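Local coordinates for protein beta-galactosidase (PDB 3OG2) that probably hydrolyses terminal non-reducing beta-D-galactose residues of beta-D-galactosides, as a TIM-barrel glycoside hydrolase of family 35, at residues G126-W131 and D788-T793; L132-G137 and G707-T712. All coordinates share one frame; numbering follows the deposited sequence.

Interaction 1 of 2, residues G126-W131 and D788-T793. With GLC (alpha-D-glucopyranose), chain C.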
loop_
_atom_site.group_PDB
_atom_site.type_symbol
_atom_site.label_atom_id
_atom_site.label_comp_id
_atom_site.label_asym_id
_atom_site.label_seq_id
_atom_site.Cartn_x
_atom_site.Cartn_y
_atom_site.Cartn_z
ATOM N N GLY A 126 5.996 -14.060 3.673
ATOM C CA GLY A 126 4.922 -13.948 2.724
ATOM C C GLY A 126 3.549 -14.232 3.369
ATOM O O GLY A 126 2.605 -14.572 2.630
ATOM N N GLY A 127 3.444 -14.026 4.661
ATOM C CA GLY A 127 2.205 -14.261 5.406
ATOM C C GLY A 127 2.292 -15.529 6.231
ATOM O O GLY A 127 1.518 -15.707 7.192
ATOM N N PHE A 128 3.196 -16.454 5.900
ATOM C CA PHE A 128 3.267 -17.701 6.640
ATOM C C PHE A 128 3.857 -17.462 8.038
ATOM O O PHE A 128 4.965 -16.910 8.123
ATOM C CB PHE A 128 4.197 -18.690 5.900
ATOM C CG PHE A 128 3.586 -19.307 4.649
ATOM C CD1 PHE A 128 2.215 -19.400 4.461
ATOM C CD2 PHE A 128 4.474 -19.816 3.685
ATOM C CE1 PHE A 128 1.697 -20.041 3.313
ATOM C CE2 PHE A 128 3.924 -20.470 2.579
ATOM C CZ PHE A 128 2.561 -20.613 2.406
ATOM N N PRO A 129 3.207 -17.921 9.094
ATOM C CA PRO A 129 3.820 -17.838 10.425
ATOM C C PRO A 129 5.130 -18.645 10.462
ATOM O O PRO A 129 5.310 -19.690 9.800
ATOM C CB PRO A 129 2.813 -18.505 11.354
ATOM C CG PRO A 129 1.503 -18.391 10.596
ATOM C CD PRO A 129 1.880 -18.544 9.140
ATOM N N GLY A 130 6.084 -18.195 11.285
ATOM C CA GLY A 130 7.399 -18.841 11.325
ATOM C C GLY A 130 7.338 -20.303 11.784
ATOM O O GLY A 130 8.281 -21.056 11.496
ATOM N N TRP A 131 6.256 -20.693 12.497
ATOM C CA TRP A 131 6.166 -22.112 12.846
ATOM C C TRP A 131 5.952 -23.025 11.648
ATOM O O TRP A 131 6.129 -24.244 11.822
ATOM C CB TRP A 131 5.116 -22.288 13.921
ATOM C CG TRP A 131 3.781 -21.639 13.788
ATOM C CD1 TRP A 131 3.402 -20.468 14.327
ATOM C CD2 TRP A 131 2.646 -22.178 13.104
ATOM N NE1 TRP A 131 2.106 -20.184 14.031
ATOM C CE2 TRP A 131 1.605 -21.218 13.285
ATOM C CE3 TRP A 131 2.376 -23.351 12.374
ATOM C CZ2 TRP A 131 0.315 -21.369 12.761
ATOM C CZ3 TRP A 131 1.080 -23.470 11.863
ATOM C CH2 TRP A 131 0.078 -22.500 12.059
ATOM N N ASP A 788 11.855 -14.923 4.934
ATOM C CA ASP A 788 11.741 -14.724 3.499
ATOM C C ASP A 788 10.349 -15.138 2.992
ATOM O O ASP A 788 9.642 -15.942 3.617
ATOM C CB ASP A 788 12.792 -15.564 2.757
ATOM C CG ASP A 788 14.214 -15.062 3.003
ATOM O OD1 ASP A 788 14.455 -13.901 3.429
ATOM O OD2 ASP A 788 15.179 -15.821 2.735
ATOM N N GLU A 789 9.994 -14.590 1.829
ATOM C CA GLU A 789 8.848 -15.020 1.065
ATOM C C GLU A 789 9.047 -16.410 0.462
ATOM O O GLU A 789 10.112 -17.041 0.563
ATOM C CB GLU A 789 8.565 -13.971 -0.063
ATOM C CG GLU A 789 7.980 -12.690 0.528
ATOM C CD GLU A 789 7.882 -11.603 -0.520
ATOM O OE1 GLU A 789 8.813 -11.538 -1.418
ATOM O OE2 GLU A 789 6.928 -10.817 -0.482
ATOM N N ASN A 790 7.948 -16.904 -0.146
ATOM C CA ASN A 790 7.902 -18.258 -0.700
ATOM C C ASN A 790 7.168 -18.215 -2.025
ATOM O O ASN A 790 6.189 -18.922 -2.282
ATOM C CB ASN A 790 7.187 -19.197 0.298
ATOM C CG ASN A 790 7.615 -20.639 0.102
ATOM O OD1 ASN A 790 8.461 -21.119 0.858
ATOM N ND2 ASN A 790 7.064 -21.365 -0.883
ATOM N N TRP A 791 7.690 -17.348 -2.925
ATOM C CA TRP A 791 6.980 -17.044 -4.154
ATOM C C TRP A 791 6.978 -18.182 -5.139
ATOM O O TRP A 791 6.075 -18.269 -5.989
ATOM C CB TRP A 791 7.552 -15.765 -4.821
ATOM C CG TRP A 791 6.646 -15.351 -5.939
ATOM C CD1 TRP A 791 5.522 -14.587 -5.847
ATOM C CD2 TRP A 791 6.793 -15.683 -7.323
ATOM N NE1 TRP A 791 4.958 -14.422 -7.070
ATOM C CE2 TRP A 791 5.708 -15.080 -8.011
ATOM C CE3 TRP A 791 7.780 -16.453 -7.981
ATOM C CZ2 TRP A 791 5.553 -15.211 -9.376
ATOM C CZ3 TRP A 791 7.615 -16.579 -9.367
ATOM C CH2 TRP A 791 6.526 -15.963 -10.006
ATOM N N THR A 792 7.924 -19.091 -5.102
ATOM C CA THR A 792 7.984 -20.208 -6.074
ATOM C C THR A 792 7.578 -21.471 -5.313
ATOM O O THR A 792 8.290 -21.992 -4.455
ATOM C CB THR A 792 9.380 -20.378 -6.613
ATOM O OG1 THR A 792 9.753 -19.147 -7.295
ATOM C CG2 THR A 792 9.476 -21.540 -7.593
ATOM N N THR A 793 6.417 -21.993 -5.619
ATOM C CA THR A 793 5.930 -23.239 -5.025
ATOM C C THR A 793 6.927 -24.365 -5.245
ATOM O O THR A 793 7.379 -24.584 -6.377
ATOM C CB THR A 793 4.560 -23.556 -5.655
ATOM O OG1 THR A 793 3.613 -22.561 -5.190
ATOM C CG2 THR A 793 4.096 -24.923 -5.235
HETATM C C1 GLC C . 12.993 -9.665 -6.426
HETATM C C2 GLC C . 11.925 -9.834 -7.480
HETATM C C3 GLC C . 10.522 -10.151 -7.017
HETATM C C4 GLC C . 10.509 -11.016 -5.769
HETATM C C5 GLC C . 11.427 -10.338 -4.729
HETATM C C6 GLC C . 11.137 -10.845 -3.369
HETATM O O2 GLC C . 11.871 -8.695 -8.312
HETATM O O3 GLC C . 9.857 -10.814 -8.078
HETATM O O4 GLC C . 9.209 -11.127 -5.219
HETATM O O5 GLC C . 12.754 -10.363 -5.212
HETATM O O6 GLC C . 12.070 -10.920 -2.358
#
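Gly-126 and Phe-128 pack against Glu-789 and Asn-790 where a loop following strand 110-116 of the TIM barrel meets the loop between strands 775-782 and 803-811 of a distant beta domain. The contact is pure van der Waals packing, small and mostly buried. Gly-126 and Glu-789 bring their CA atoms to 4.4 Å, a closeness that suits glycine because a CB on Gly-126 would point toward Glu-789 and come close to its CA. The CG of Glu-789 rests 4.0 Å from the N of Gly-126. Farther along both segments, Phe-128 CE2 lies 4.2 Å from CB of Asn-790, the ring and amide planes inclined at 56°. The Phe-128 ring also meets that of Tyr-118, whose OH bonds the N of Asn-790.

Polar groups are satisfied from outside the pair. With CG anti to its own backbone N (chi1 -155°), Asn-790 leaves CB near the phenyl ring while its OD1 bonds the N of Met-798. The extended Glu-789 chain touches Asn-120 in the galactose-binding site, and its OE2 bonds the backbone N of Glu-122. With an alanine here, that N-H would probably lose its mate and a gap would be likely beside Asn-120. The other carboxylate oxygen packs on sugar: Glu-789 OE1 lies 3.1 Å from C6 of the alpha-glucose, part of a protein-linked glycan.

Interaction 2 of 2, residues L132-G137 and G707-T712. With NAG (2-acetamido-2-deoxy-beta-D-glucopyranose), chain E.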
loop_
_atom_site.group_PDB
_atom_site.type_symbol
_atom_site.label_atom_id
_atom_site.label_comp_id
_atom_site.label_asym_id
_atom_site.label_seq_id
_atom_site.Cartn_x
_atom_site.Cartn_y
_atom_site.Cartn_z
ATOM N N LEU A 132 5.684 -22.490 10.452
ATOM C CA LEU A 132 5.703 -23.376 9.274
ATOM C C LEU A 132 7.105 -23.835 8.950
ATOM O O LEU A 132 7.280 -24.771 8.170
ATOM C CB LEU A 132 5.069 -22.674 8.075
ATOM C CG LEU A 132 3.534 -22.645 8.073
ATOM C CD1 LEU A 132 3.073 -22.131 6.696
ATOM C CD2 LEU A 132 2.749 -23.874 8.432
ATOM N N GLN A 133 8.181 -23.217 9.522
ATOM C CA GLN A 133 9.485 -23.809 9.345
ATOM C C GLN A 133 9.577 -25.203 9.977
ATOM O O GLN A 133 10.457 -25.956 9.568
ATOM C CB GLN A 133 10.590 -22.917 9.952
ATOM C CG GLN A 133 10.615 -21.516 9.353
ATOM C CD GLN A 133 11.967 -20.858 9.408
ATOM O OE1 GLN A 133 12.835 -21.249 10.233
ATOM N NE2 GLN A 133 12.224 -19.826 8.581
ATOM N N ARG A 134 8.668 -25.536 10.889
ATOM C CA ARG A 134 8.679 -26.833 11.513
ATOM C C ARG A 134 7.749 -27.825 10.805
ATOM O O ARG A 134 7.531 -28.940 11.278
ATOM C CB ARG A 134 8.234 -26.704 12.972
ATOM C CG ARG A 134 9.179 -25.758 13.730
ATOM C CD ARG A 134 9.003 -25.925 15.231
ATOM N NE ARG A 134 7.639 -25.798 15.760
ATOM C CZ ARG A 134 7.105 -24.647 16.198
ATOM N NH1 ARG A 134 7.820 -23.509 16.161
ATOM N NH2 ARG A 134 5.872 -24.597 16.703
ATOM N N VAL A 135 7.176 -27.449 9.664
ATOM C CA VAL A 135 6.349 -28.370 8.857
ATOM C C VAL A 135 7.222 -28.956 7.789
ATOM O O VAL A 135 7.787 -28.235 6.975
ATOM C CB VAL A 135 5.174 -27.567 8.269
ATOM C CG1 VAL A 135 4.404 -28.435 7.278
ATOM C CG2 VAL A 135 4.250 -27.105 9.384
ATOM N N LYS A 136 7.329 -30.296 7.786
ATOM C CA LYS A 136 8.273 -30.919 6.840
ATOM C C LYS A 136 7.868 -30.787 5.402
ATOM O O LYS A 136 8.744 -30.643 4.526
ATOM C CB LYS A 136 8.400 -32.407 7.187
ATOM C CG LYS A 136 8.991 -32.633 8.591
ATOM C CD LYS A 136 9.124 -34.145 8.939
ATOM C CE LYS A 136 9.357 -34.367 10.437
ATOM N NZ LYS A 136 9.113 -35.731 11.003
ATOM N N GLY A 137 6.573 -30.890 5.112
ATOM C CA GLY A 137 6.157 -30.934 3.704
ATOM C C GLY A 137 6.369 -29.624 2.983
ATOM O O GLY A 137 6.522 -28.543 3.582
ATOM N N GLY A 707 10.355 -21.648 18.462
ATOM C CA GLY A 707 9.214 -20.747 18.622
ATOM C C GLY A 707 9.517 -19.278 18.491
ATOM O O GLY A 707 8.613 -18.458 18.820
ATOM N N PHE A 708 10.724 -18.904 18.047
ATOM C CA PHE A 708 11.133 -17.514 17.956
ATOM C C PHE A 708 11.153 -17.095 16.483
ATOM O O PHE A 708 12.062 -17.551 15.768
ATOM C CB PHE A 708 12.524 -17.308 18.583
ATOM C CG PHE A 708 12.535 -17.713 20.055
ATOM C CD1 PHE A 708 11.734 -17.060 20.981
ATOM C CD2 PHE A 708 13.385 -18.745 20.452
ATOM C CE1 PHE A 708 11.799 -17.438 22.304
ATOM C CE2 PHE A 708 13.434 -19.165 21.759
ATOM C CZ PHE A 708 12.623 -18.485 22.682
ATOM N N HIS A 709 10.220 -16.246 16.086
ATOM C CA HIS A 709 10.046 -15.931 14.662
ATOM C C HIS A 709 10.296 -14.475 14.320
ATOM O O HIS A 709 10.213 -14.128 13.124
ATOM C CB HIS A 709 8.574 -16.256 14.223
ATOM C CG HIS A 709 8.233 -17.657 14.643
ATOM N ND1 HIS A 709 9.028 -18.754 14.291
ATOM C CD2 HIS A 709 7.231 -18.067 15.464
ATOM C CE1 HIS A 709 8.460 -19.822 14.866
ATOM N NE2 HIS A 709 7.380 -19.439 15.563
ATOM N N ALA A 710 10.532 -13.636 15.312
ATOM C CA ALA A 710 10.475 -12.191 15.131
ATOM C C ALA A 710 11.716 -11.510 15.755
ATOM O O ALA A 710 12.075 -11.741 16.914
ATOM C CB ALA A 710 9.253 -11.607 15.837
ATOM N N GLY A 711 12.291 -10.572 15.012
ATOM C CA GLY A 711 13.305 -9.690 15.578
ATOM C C GLY A 711 14.585 -10.380 15.969
ATOM O O GLY A 711 14.978 -11.464 15.486
ATOM N N THR A 712 15.310 -9.699 16.887
ATOM C CA THR A 712 16.667 -10.101 17.155
ATOM C C THR A 712 16.707 -11.364 18.026
ATOM O O THR A 712 15.943 -11.520 18.977
ATOM C CB THR A 712 17.367 -8.942 17.926
ATOM O OG1 THR A 712 17.133 -7.716 17.254
ATOM C CG2 THR A 712 18.874 -9.167 18.075
HETATM C C1 NAG E . 7.966 -32.168 13.944
HETATM C C2 NAG E . 7.206 -31.460 15.081
HETATM C C3 NAG E . 6.307 -32.381 15.889
HETATM C C4 NAG E . 5.408 -33.262 15.001
HETATM C C5 NAG E . 6.285 -33.854 13.885
HETATM C C6 NAG E . 5.441 -34.747 12.969
HETATM C C7 NAG E . 7.836 -29.393 16.257
HETATM C C8 NAG E . 8.585 -28.945 17.500
HETATM N N2 NAG E . 8.032 -30.681 15.958
HETATM O O3 NAG E . 5.494 -31.668 16.812
HETATM O O4 NAG E . 4.850 -34.302 15.814
HETATM O O5 NAG E . 6.934 -32.786 13.154
HETATM O O6 NAG E . 6.191 -35.666 12.208
HETATM O O7 NAG E . 6.893 -28.680 15.878
#
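Arg-134 reaches from the end of the 3-10 segment 130-134 of the TIM-barrel domain to His-709 and Gly-707, in the loop before strand 713-720 of a beta domain, while its NE holds an N-acetylglucosamine. Between the segments there is only loose packing: Arg-134 NH1 lies near the plane of the imidazole, at its edge, 4.0 Å from CE1 of His-709. The same NH1 sits 3.9 Å from the N of Gly-707, whose backbone angles (phi 92°) would jam a CB against the carbonyl O of the preceding residue. Both segments contribute to a polar cluster outside the pair. OE2 of Glu-830 is shared by a salt bridge to Arg-134 NH1 and a hydrogen bond to His-709 NE2, which would offset any repulsion should His-709 be protonated. Ser-704 completes the arrangement, its OG bonding His-709 ND1 and its carbonyl O bonding Arg-134 NH1.

Of the two segments, it is 132-137 that supplies the hydrogen bonds to sugar. The N-acetylglucosamine, on Asn-689, is gripped at its two ends. Lys-136, stretched out beyond CG, bonds sugar O6 through NZ at 3.2 Å. The Arg-134 chain bends about CG-CD (chi3 -53°), turning NE toward the acetamide. NE donates in its own plane to sugar O7 at 3.0 Å with an N-H...O angle of 150°, and CD of Arg-134 packs 3.5 Å from the same O7.

How the interactions relate
Interactions 1 and 2 join consecutive parts of one barrel loop, 126-131 and 132-137, to two separate loops flanking the strands of the same beta domain, and their centres are about 10 Å apart. They touch directly: CE1 of His-709, from interaction 2, comes within 3.3 Å of C of Gly-130 and 3.4 Å of N of Trp-131. Met-798 also joins them, its N bonded to Asn-790 and its O to Gln-133. Only interaction 1 borders the galactose site, with the side chain of Glu-789 about 3 Å from that of Asn-120 and Trp-791 bonded to Glu-180. Interaction 2 lies farther out, beside a surface glycan.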